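Unsaturated chondroitin disaccharide hydrolase (Streptococcus agalactiae, PDB 3ANI) hydrolyses unsaturated disaccharides of chondroitin, hyaluronan and heparin, releasing the unsaturated uronic acid and preferring sulfated substrates. Local coordinates at residues A[5-10]-A[209-214]; A[37-42]-A[356-361]; A[103-108]-A[141-146]. The protein carries 1 engineered substitution. All blocks are in the same frame, centred on the assembly; numbering follows the deposited sequence.

How the contacts relate
The three contacts lie apart on the helical barrel of this family 88 glycoside hydrolase. Contacts 1 and 2 have centres 37 Å apart, on opposite sides of the chain's centre. Contact 3 lies 35 Å from contact 1 and 30 Å from contact 2, again between centres. None touches another. Contacts 1 and 2 interlock along the sequence, because their segments alternate. Contact 3 is nested inside the loops closed by both. In contact 3, Ala143 is about 10 Å from the nucleophile Asp115, side chain to side chain. In contact 1, Val211 is about 9 Å from the substrate-binding Trp251, again between side chains. Contact 2 lies away from the annotated sites.

Contact 1: residues A[5-10]-A[209-214]; sequences KPVKVE and NVVRDD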
loop_
_atom_site.group_PDB
_atom_site.type_symbol
_atom_site.label_atom_id
_atom_site.label_comp_id
_atom_site.label_asym_id
_atom_site.label_seq_id
_atom_site.Cartn_x
_atom_site.Cartn_y
_atom_site.Cartn_z
ATOM N N LYS A 5 0.869 19.509 12.624
ATOM C CA LYS A 5 0.650 19.569 14.061
ATOM C C LYS A 5 1.663 18.695 14.806
ATOM O O LYS A 5 2.188 17.733 14.229
ATOM C CB LYS A 5 -0.785 19.160 14.407
ATOM C CG LYS A 5 -1.111 17.696 14.186
ATOM C CD LYS A 5 -2.483 17.404 14.728
ATOM C CE LYS A 5 -2.747 15.924 14.786
ATOM N NZ LYS A 5 -3.980 15.630 15.566
ATOM N N PRO A 6 1.953 19.032 16.082
ATOM C CA PRO A 6 2.938 18.240 16.822
ATOM C C PRO A 6 2.352 16.909 17.253
ATOM O O PRO A 6 1.205 16.838 17.684
ATOM C CB PRO A 6 3.264 19.113 18.047
ATOM C CG PRO A 6 2.569 20.444 17.813
ATOM C CD PRO A 6 1.427 20.144 16.896
ATOM N N VAL A 7 3.134 15.852 17.105
ATOM C CA VAL A 7 2.716 14.537 17.562
ATOM C C VAL A 7 3.751 13.980 18.516
ATOM O O VAL A 7 4.900 14.414 18.524
ATOM C CB VAL A 7 2.489 13.539 16.393
ATOM C CG1 VAL A 7 1.325 13.991 15.513
ATOM C CG2 VAL A 7 3.766 13.343 15.570
ATOM N N LYS A 8 3.329 13.021 19.328
ATOM C CA LYS A 8 4.242 12.293 20.177
ATOM C C LYS A 8 5.044 11.276 19.340
ATOM O O LYS A 8 4.475 10.375 18.710
ATOM C CB LYS A 8 3.482 11.605 21.315
ATOM C CG LYS A 8 4.376 11.158 22.459
ATOM C CD LYS A 8 3.668 10.153 23.347
ATOM C CE LYS A 8 4.611 9.625 24.423
ATOM N NZ LYS A 8 3.972 8.533 25.203
ATOM N N VAL A 9 6.363 11.463 19.329
ATOM C CA VAL A 9 7.294 10.510 18.749
ATOM C C VAL A 9 7.834 9.620 19.871
ATOM O O VAL A 9 8.715 10.033 20.640
ATOM C CB VAL A 9 8.481 11.211 18.011
ATOM C CG1 VAL A 9 9.425 10.178 17.405
ATOM C CG2 VAL A 9 7.978 12.151 16.926
ATOM N N GLU A 10 7.289 8.409 19.974
ATOM C CA GLU A 10 7.783 7.426 20.930
ATOM C C GLU A 10 9.188 7.035 20.513
ATOM O O GLU A 10 9.485 6.982 19.317
ATOM C CB GLU A 10 6.901 6.175 20.938
ATOM C CG GLU A 10 5.434 6.404 21.329
ATOM C CD GLU A 10 4.587 5.138 21.261
ATOM O OE1 GLU A 10 5.091 4.086 20.811
ATOM O OE2 GLU A 10 3.402 5.196 21.655
ATOM N N ASN A 209 -5.643 16.006 10.331
ATOM C CA ASN A 209 -6.987 15.551 10.681
ATOM C C ASN A 209 -7.209 14.036 10.772
ATOM O O ASN A 209 -8.184 13.609 11.387
ATOM C CB ASN A 209 -8.024 16.193 9.755
ATOM C CG ASN A 209 -8.067 17.704 9.891
ATOM O OD1 ASN A 209 -7.939 18.244 10.996
ATOM N ND2 ASN A 209 -8.241 18.397 8.769
ATOM N N VAL A 210 -6.339 13.230 10.161
ATOM C CA VAL A 210 -6.469 11.765 10.262
ATOM C C VAL A 210 -5.343 11.107 11.078
ATOM O O VAL A 210 -5.243 9.876 11.142
ATOM C CB VAL A 210 -6.651 11.055 8.873
ATOM C CG1 VAL A 210 -7.818 11.663 8.084
ATOM C CG2 VAL A 210 -5.371 11.077 8.058
ATOM N N VAL A 211 -4.501 11.931 11.695
ATOM C CA VAL A 211 -3.449 11.441 12.578
ATOM C C VAL A 211 -3.674 12.038 13.963
ATOM O O VAL A 211 -3.828 13.254 14.100
ATOM C CB VAL A 211 -2.020 11.825 12.067
ATOM C CG1 VAL A 211 -0.928 11.204 12.946
ATOM C CG2 VAL A 211 -1.824 11.424 10.602
ATOM N N ARG A 212 -3.707 11.183 14.982
ATOM C CA ARG A 212 -3.827 11.639 16.361
ATOM C C ARG A 212 -2.494 12.171 16.876
ATOM O O ARG A 212 -1.439 11.873 16.312
ATOM C CB ARG A 212 -4.290 10.502 17.261
ATOM C CG ARG A 212 -5.711 10.043 17.054
ATOM C CD ARG A 212 -6.014 8.963 18.058
ATOM N NE ARG A 212 -7.168 8.167 17.674
ATOM C CZ ARG A 212 -7.252 6.849 17.821
ATOM N NH1 ARG A 212 -8.349 6.210 17.437
ATOM N NH2 ARG A 212 -6.235 6.167 18.333
ATOM N N ASP A 213 -2.547 12.941 17.966
ATOM C CA ASP A 213 -1.345 13.534 18.554
ATOM C C ASP A 213 -0.386 12.505 19.162
ATOM O O ASP A 213 0.756 12.832 19.474
ATOM C CB ASP A 213 -1.698 14.644 19.561
ATOM C CG ASP A 213 -2.526 14.147 20.741
ATOM O OD1 ASP A 213 -3.605 14.724 20.975
ATOM O OD2 ASP A 213 -2.101 13.210 21.454
ATOM N N ASP A 214 -0.856 11.270 19.333
ATOM C CA ASP A 214 0.014 10.174 19.763
ATOM C C ASP A 214 0.539 9.355 18.575
ATOM O O ASP A 214 1.085 8.269 18.757
ATOM C CB ASP A 214 -0.683 9.285 20.805
ATOM C CG ASP A 214 -1.830 8.454 20.224
ATOM O OD1 ASP A 214 -2.388 7.637 20.988
ATOM O OD2 ASP A 214 -2.183 8.606 19.030
HETATM O O HOH W 1 2.094 7.412 21.408
#
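Lys8 N donates a short, nearly straight hydrogen bond to Asp213 O, 2.6 Å long with 165° at the hydrogen. It fastens the N-terminal tail to the loop that leaves helix 193-210 of the (alpha/alpha)6 barrel. The packing is tight around this bond. The same Asp213 O also takes a CA-H contact from Val7, with CA at 3.2 Å. Val7 CG1 rests on Arg212 O at 3.6 Å and looks across to Val211 CG1. Val211, the buried residue here, also packs on Leu271 of helix 266-280.

The side formed by Lys8, Asp213 and Asp214 is looser. The Lys8 chain is extended and its ammonium group ends far from the partner loop. Asp213 is exposed, and its carboxylate stays 5.5 Å from Lys5 NZ, measured at OD1. The Asp214 carboxylate bonds to Ser216 through OD2. Its backbone O faces the tail through a water, which donates to Asp214 O and to Glu10 OE2. Glu10 also forms a salt bridge with Arg282.

Lys5 makes a second, well-covered point of contact. Its chain runs out straight beyond CG, and its NZ makes a weak hydrogen bond of 2.8 Å to Val211 O.

Contact 2: residues A[37-42]-A[356-361]; sequences LKQLYI and RPLLLH
The Gln39 carboxamide lies against the backbone and CB of Arg356, not against its guanidinium. The two flat groups are turned 61° from each other, so they do not stack. Gln39 OE1 approaches Arg356 CB at 3.5 Å. The Arg356 chain bends at chi2 and chi3 and takes its guanidinium away from helix 26-47. One face of the guanidinium receives Leu360 CD2, 3.7 Å above the plane and offset toward the rim. Its NH1 is bonded to Asn349 OD1.

Gln39 reaches the loop because CG is anti to the backbone N (chi1 -174°) and the chain then bends at chi2 (63°). This brings NE2 within 3.3 Å of Arg356 O, but the angle is too poor for a hydrogen bond. Nearer the backbone, Gln39 CG packs against both Arg356 O and Pro357 O. Gln39 CB meets Leu358 CD2 at 3.9 Å. The same methyl of Leu358 lies 4.5 Å from Leu40 CD1.

The contact joins helix 26-47, the first long helix of the (alpha/alpha)6 barrel, to the loop that precedes strand 362-363. Asp380 of helix 377-391 also holds that loop, accepting from Leu358 N and Leu359 N.

No hydrogen bond links the two segments directly. Gln39 NE2 is held by Asn43 OD1 and Ile353 O, and Asn43 ND2 also bonds to Arg356 O. Asn43 therefore bridges the helix and the loop, while the direct contact between the two segments is van der Waals packing.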
loop_
_atom_site.group_PDB
_atom_site.type_symbol
_atom_site.label_atom_id
_atom_site.label_comp_id
_atom_site.label_asym_id
_atom_site.label_seq_id
_atom_site.Cartn_x
_atom_site.Cartn_y
_atom_site.Cartn_z
ATOM N N LEU A 37 6.341 -15.651 -7.965
ATOM C CA LEU A 37 6.134 -15.662 -9.407
ATOM C C LEU A 37 5.541 -16.963 -9.933
ATOM O O LEU A 37 4.725 -16.934 -10.854
ATOM C CB LEU A 37 7.430 -15.328 -10.143
ATOM C CG LEU A 37 7.571 -13.876 -10.598
ATOM C CD1 LEU A 37 7.429 -12.897 -9.442
ATOM C CD2 LEU A 37 8.901 -13.694 -11.296
ATOM N N LYS A 38 5.946 -18.091 -9.352
ATOM C CA LYS A 38 5.328 -19.385 -9.652
ATOM C C LYS A 38 3.818 -19.305 -9.462
ATOM O O LYS A 38 3.062 -19.656 -10.361
ATOM C CB LYS A 38 5.900 -20.489 -8.760
ATOM C CG LYS A 38 7.198 -21.107 -9.252
ATOM C CD LYS A 38 7.595 -22.257 -8.334
ATOM C CE LYS A 38 8.585 -23.204 -9.003
ATOM N NZ LYS A 38 8.621 -24.546 -8.326
ATOM N N GLN A 39 3.390 -18.820 -8.296
ATOM C CA GLN A 39 1.971 -18.617 -8.002
ATOM C C GLN A 39 1.329 -17.624 -8.964
ATOM O O GLN A 39 0.164 -17.781 -9.343
ATOM C CB GLN A 39 1.777 -18.142 -6.557
ATOM C CG GLN A 39 0.319 -18.043 -6.122
ATOM C CD GLN A 39 -0.377 -19.391 -6.143
ATOM O OE1 GLN A 39 0.030 -20.320 -5.451
ATOM N NE2 GLN A 39 -1.432 -19.502 -6.944
ATOM N N LEU A 40 2.089 -16.604 -9.352
ATOM C CA LEU A 40 1.593 -15.589 -10.285
ATOM C C LEU A 40 1.341 -16.163 -11.679
ATOM O O LEU A 40 0.321 -15.865 -12.301
ATOM C CB LEU A 40 2.571 -14.417 -10.370
ATOM C CG LEU A 40 1.949 -13.058 -10.663
ATOM C CD1 LEU A 40 1.062 -12.619 -9.497
ATOM C CD2 LEU A 40 3.039 -12.032 -10.936
ATOM N N TYR A 41 2.280 -16.979 -12.159
ATOM C CA TYR A 41 2.143 -17.650 -13.451
ATOM C C TYR A 41 0.981 -18.648 -13.455
ATOM O O TYR A 41 0.290 -18.797 -14.463
ATOM C CB TYR A 41 3.456 -18.314 -13.865
ATOM C CG TYR A 41 4.426 -17.356 -14.521
ATOM C CD1 TYR A 41 5.371 -16.660 -13.765
ATOM C CD2 TYR A 41 4.394 -17.134 -15.895
ATOM C CE1 TYR A 41 6.265 -15.773 -14.360
ATOM C CE2 TYR A 41 5.281 -16.247 -16.502
ATOM C CZ TYR A 41 6.214 -15.572 -15.727
ATOM O OH TYR A 41 7.093 -14.691 -16.317
ATOM N N ILE A 42 0.756 -19.299 -12.317
ATOM C CA ILE A 42 -0.390 -20.194 -12.153
ATOM C C ILE A 42 -1.713 -19.419 -12.188
ATOM O O ILE A 42 -2.683 -19.867 -12.799
ATOM C CB ILE A 42 -0.264 -21.049 -10.866
ATOM C CG1 ILE A 42 0.830 -22.101 -11.042
ATOM C CG2 ILE A 42 -1.581 -21.731 -10.529
ATOM C CD1 ILE A 42 1.314 -22.701 -9.741
ATOM N N ARG A 356 -4.641 -19.369 -5.298
ATOM C CA ARG A 356 -3.989 -19.052 -4.020
ATOM C C ARG A 356 -3.311 -17.672 -4.063
ATOM O O ARG A 356 -2.897 -17.221 -5.134
ATOM C CB ARG A 356 -2.963 -20.134 -3.648
ATOM C CG ARG A 356 -3.564 -21.484 -3.268
ATOM C CD ARG A 356 -4.025 -21.546 -1.814
ATOM N NE ARG A 356 -2.894 -21.596 -0.889
ATOM C CZ ARG A 356 -2.991 -21.833 0.416
ATOM N NH1 ARG A 356 -1.895 -21.849 1.168
ATOM N NH2 ARG A 356 -4.172 -22.054 0.974
ATOM N N PRO A 357 -3.203 -16.996 -2.902
ATOM C CA PRO A 357 -2.559 -15.682 -2.877
ATOM C C PRO A 357 -1.043 -15.802 -2.691
ATOM O O PRO A 357 -0.540 -16.897 -2.451
ATOM C CB PRO A 357 -3.195 -15.020 -1.654
ATOM C CG PRO A 357 -3.493 -16.160 -0.723
ATOM C CD PRO A 357 -3.659 -17.407 -1.557
ATOM N N LEU A 358 -0.325 -14.686 -2.804
ATOM C CA LEU A 358 1.115 -14.674 -2.538
ATOM C C LEU A 358 1.360 -14.683 -1.032
ATOM O O LEU A 358 2.303 -15.314 -0.543
ATOM C CB LEU A 358 1.775 -13.444 -3.164
ATOM C CG LEU A 358 1.589 -13.160 -4.654
ATOM C CD1 LEU A 358 2.353 -11.904 -5.053
ATOM C CD2 LEU A 358 2.017 -14.347 -5.505
ATOM N N LEU A 359 0.481 -13.988 -0.313
ATOM C CA LEU A 359 0.623 -13.772 1.117
ATOM C C LEU A 359 -0.675 -14.095 1.866
ATOM O O LEU A 359 -1.748 -13.582 1.535
ATOM C CB LEU A 359 1.041 -12.322 1.366
ATOM C CG LEU A 359 1.737 -11.969 2.679
ATOM C CD1 LEU A 359 3.160 -12.556 2.719
ATOM C CD2 LEU A 359 1.772 -10.458 2.842
ATOM N N LEU A 360 -0.564 -14.950 2.877
ATOM C CA LEU A 360 -1.717 -15.349 3.694
ATOM C C LEU A 360 -1.915 -14.443 4.920
ATOM O O LEU A 360 -1.053 -13.621 5.247
ATOM C CB LEU A 360 -1.568 -16.815 4.149
ATOM C CG LEU A 360 -1.404 -17.922 3.095
ATOM C CD1 LEU A 360 -0.652 -19.116 3.681
ATOM C CD2 LEU A 360 -2.743 -18.354 2.523
ATOM N N HIS A 361 -3.066 -14.596 5.575
ATOM C CA HIS A 361 -3.350 -13.996 6.888
ATOM C C HIS A 361 -3.436 -12.461 6.937
ATOM O O HIS A 361 -2.811 -11.815 7.780
ATOM C CB HIS A 361 -2.388 -14.527 7.954
ATOM C CG HIS A 361 -2.302 -16.019 7.991
ATOM N ND1 HIS A 361 -3.301 -16.810 8.517
ATOM C CD2 HIS A 361 -1.333 -16.865 7.569
ATOM C CE1 HIS A 361 -2.953 -18.080 8.412
ATOM N NE2 HIS A 361 -1.761 -18.140 7.845
#

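Contact 3: residues A[103-108]-A[141-146]; sequences NRINNR and IKAADK
Lys142, Ala143 and Lys146 of helix 134-151 meet Ile105 and Asn106 at the C-terminal end of helix 88-106, and Arg108 just beyond it. The two helices belong to the (alpha/alpha)6 barrel. Helix 116-131 lies between them in sequence, and its Tyr120 touches both Ile105 and Ala143.

Lys142 comes first. Its extended chain carries NZ to Asn106 OD1, a hydrogen bond of 2.8 Å. NZ sits 27° out of the plane of that amide carbonyl, with a C=O...N angle of 132°. The same NZ forms a salt bridge with Glu138. Near the backbone, Lys142 CB packs on Ile105 CG2 at 3.8 Å, and Lys142 O lies close to Ile105 CD1.

Ala143 is next. Ile105 CG1 lies alongside it, 4.2 Å from Ala143 CB and closer still to its CA.

Lys146 follows one turn on, and its CB touches Ile105 CD1. Its chain bends at chi2 (72°) and crosses that of Arg108 at about a right angle. Glu149 pairs with Lys146 and probably offsets the repulsion between the two like charges. Both groups are donors, so no hydrogen bond joins them and their exact placement is doubtful. Lys146 NZ is modelled at the guanidinium edge, 3.0 Å from Arg108 NE.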
loop_
_atom_site.group_PDB
_atom_site.type_symbol
_atom_site.label_atom_id
_atom_site.label_comp_id
_atom_site.label_asym_id
_atom_site.label_seq_id
_atom_site.Cartn_x
_atom_site.Cartn_y
_atom_site.Cartn_z
ATOM N N ASN A 103 -10.543 2.099 -20.840
ATOM C CA ASN A 103 -11.960 1.953 -21.137
ATOM C C ASN A 103 -12.821 2.313 -19.920
ATOM O O ASN A 103 -13.851 2.984 -20.053
ATOM C CB ASN A 103 -12.245 0.527 -21.626
ATOM C CG ASN A 103 -13.726 0.243 -21.785
ATOM O OD1 ASN A 103 -14.400 -0.143 -20.833
ATOM N ND2 ASN A 103 -14.235 0.422 -22.996
ATOM N N ARG A 104 -12.380 1.874 -18.741
ATOM C CA ARG A 104 -13.091 2.119 -17.484
ATOM C C ARG A 104 -13.257 3.604 -17.154
ATOM O O ARG A 104 -14.344 4.034 -16.772
ATOM C CB ARG A 104 -12.403 1.394 -16.321
ATOM C CG ARG A 104 -13.199 1.423 -15.022
ATOM C CD ARG A 104 -12.530 0.621 -13.933
ATOM N NE ARG A 104 -13.210 0.798 -12.652
ATOM C CZ ARG A 104 -12.905 0.148 -11.532
ATOM N NH1 ARG A 104 -11.923 -0.747 -11.515
ATOM N NH2 ARG A 104 -13.588 0.394 -10.423
ATOM N N ILE A 105 -12.184 4.378 -17.306
ATOM C CA ILE A 105 -12.196 5.795 -16.940
ATOM C C ILE A 105 -12.931 6.650 -17.983
ATOM O O ILE A 105 -13.497 7.697 -17.650
ATOM C CB ILE A 105 -10.746 6.318 -16.635
ATOM C CG1 ILE A 105 -10.731 7.298 -15.440
ATOM C CG2 ILE A 105 -10.014 6.807 -17.901
ATOM C CD1 ILE A 105 -11.163 8.727 -15.731
ATOM N N ASN A 106 -12.930 6.185 -19.234
ATOM C CA ASN A 106 -13.659 6.837 -20.324
ATOM C C ASN A 106 -15.168 6.731 -20.151
ATOM O O ASN A 106 -15.903 7.646 -20.528
ATOM C CB ASN A 106 -13.260 6.240 -21.678
ATOM C CG ASN A 106 -11.884 6.695 -22.143
ATOM O OD1 ASN A 106 -11.367 7.721 -21.701
ATOM N ND2 ASN A 106 -11.292 5.931 -23.049
ATOM N N ASN A 107 -15.613 5.616 -19.570
ATOM C CA ASN A 107 -17.034 5.323 -19.390
ATOM C C ASN A 107 -17.513 5.483 -17.942
ATOM O O ASN A 107 -18.685 5.238 -17.640
ATOM C CB ASN A 107 -17.356 3.905 -19.896
ATOM C CG ASN A 107 -16.959 3.686 -21.353
ATOM O OD1 ASN A 107 -16.953 4.613 -22.160
ATOM N ND2 ASN A 107 -16.635 2.443 -21.692
ATOM N N ARG A 108 -16.600 5.889 -17.058
ATOM C CA ARG A 108 -16.877 6.091 -15.622
ATOM C C ARG A 108 -17.521 4.888 -14.916
ATOM O O ARG A 108 -18.451 5.046 -14.124
ATOM C CB ARG A 108 -17.702 7.366 -15.375
ATOM C CG ARG A 108 -16.920 8.673 -15.486
ATOM C CD ARG A 108 -17.063 9.294 -16.868
ATOM N NE ARG A 108 -16.741 10.722 -16.871
ATOM C CZ ARG A 108 -17.107 11.579 -17.824
ATOM N NH1 ARG A 108 -17.819 11.162 -18.865
ATOM N NH2 ARG A 108 -16.766 12.861 -17.736
ATOM N N ILE A 141 -3.600 10.356 -16.654
ATOM C CA ILE A 141 -3.974 11.778 -16.689
ATOM C C ILE A 141 -5.492 11.968 -16.540
ATOM O O ILE A 141 -5.946 12.845 -15.798
ATOM C CB ILE A 141 -3.457 12.486 -17.977
ATOM C CG1 ILE A 141 -1.925 12.388 -18.098
ATOM C CG2 ILE A 141 -3.927 13.948 -18.037
ATOM C CD1 ILE A 141 -1.126 12.930 -16.899
ATOM N N LYS A 142 -6.263 11.131 -17.234
ATOM C CA LYS A 142 -7.722 11.171 -17.157
ATOM C C LYS A 142 -8.243 10.815 -15.766
ATOM O O LYS A 142 -9.222 11.402 -15.297
ATOM C CB LYS A 142 -8.350 10.263 -18.212
ATOM C CG LYS A 142 -8.462 10.910 -19.576
ATOM C CD LYS A 142 -9.209 10.022 -20.542
ATOM C CE LYS A 142 -9.338 10.681 -21.905
ATOM N NZ LYS A 142 -9.777 9.696 -22.933
ATOM N N ALA A 143 -7.580 9.859 -15.117
ATOM C CA ALA A 143 -7.897 9.489 -13.739
ATOM C C ALA A 143 -7.518 10.602 -12.760
ATOM O O ALA A 143 -8.184 10.795 -11.744
ATOM C CB ALA A 143 -7.210 8.177 -13.363
ATOM N N ALA A 144 -6.447 11.327 -13.079
ATOM C CA ALA A 144 -6.011 12.482 -12.288
ATOM C C ALA A 144 -6.953 13.678 -12.442
ATOM O O ALA A 144 -7.182 14.412 -11.480
ATOM C CB ALA A 144 -4.583 12.876 -12.653
ATOM N N ASP A 145 -7.491 13.864 -13.648
ATOM C CA ASP A 145 -8.450 14.941 -13.922
ATOM C C ASP A 145 -9.799 14.684 -13.264
ATOM O O ASP A 145 -10.503 15.628 -12.903
ATOM C CB ASP A 145 -8.625 15.164 -15.429
ATOM C CG ASP A 145 -7.459 15.921 -16.050
ATOM O OD1 ASP A 145 -6.758 16.655 -15.319
ATOM O OD2 ASP A 145 -7.246 15.785 -17.273
ATOM N N LYS A 146 -10.148 13.405 -13.113
ATOM C CA LYS A 146 -11.367 13.000 -12.417
ATOM C C LYS A 146 -11.204 13.145 -10.906
ATOM O O LYS A 146 -12.188 13.282 -10.174
ATOM C CB LYS A 146 -11.735 11.557 -12.769
ATOM C CG LYS A 146 -13.233 11.257 -12.725
ATOM C CD LYS A 146 -13.972 11.903 -13.902
ATOM C CE LYS A 146 -15.484 11.790 -13.748
ATOM N NZ LYS A 146 -16.202 12.721 -14.665
#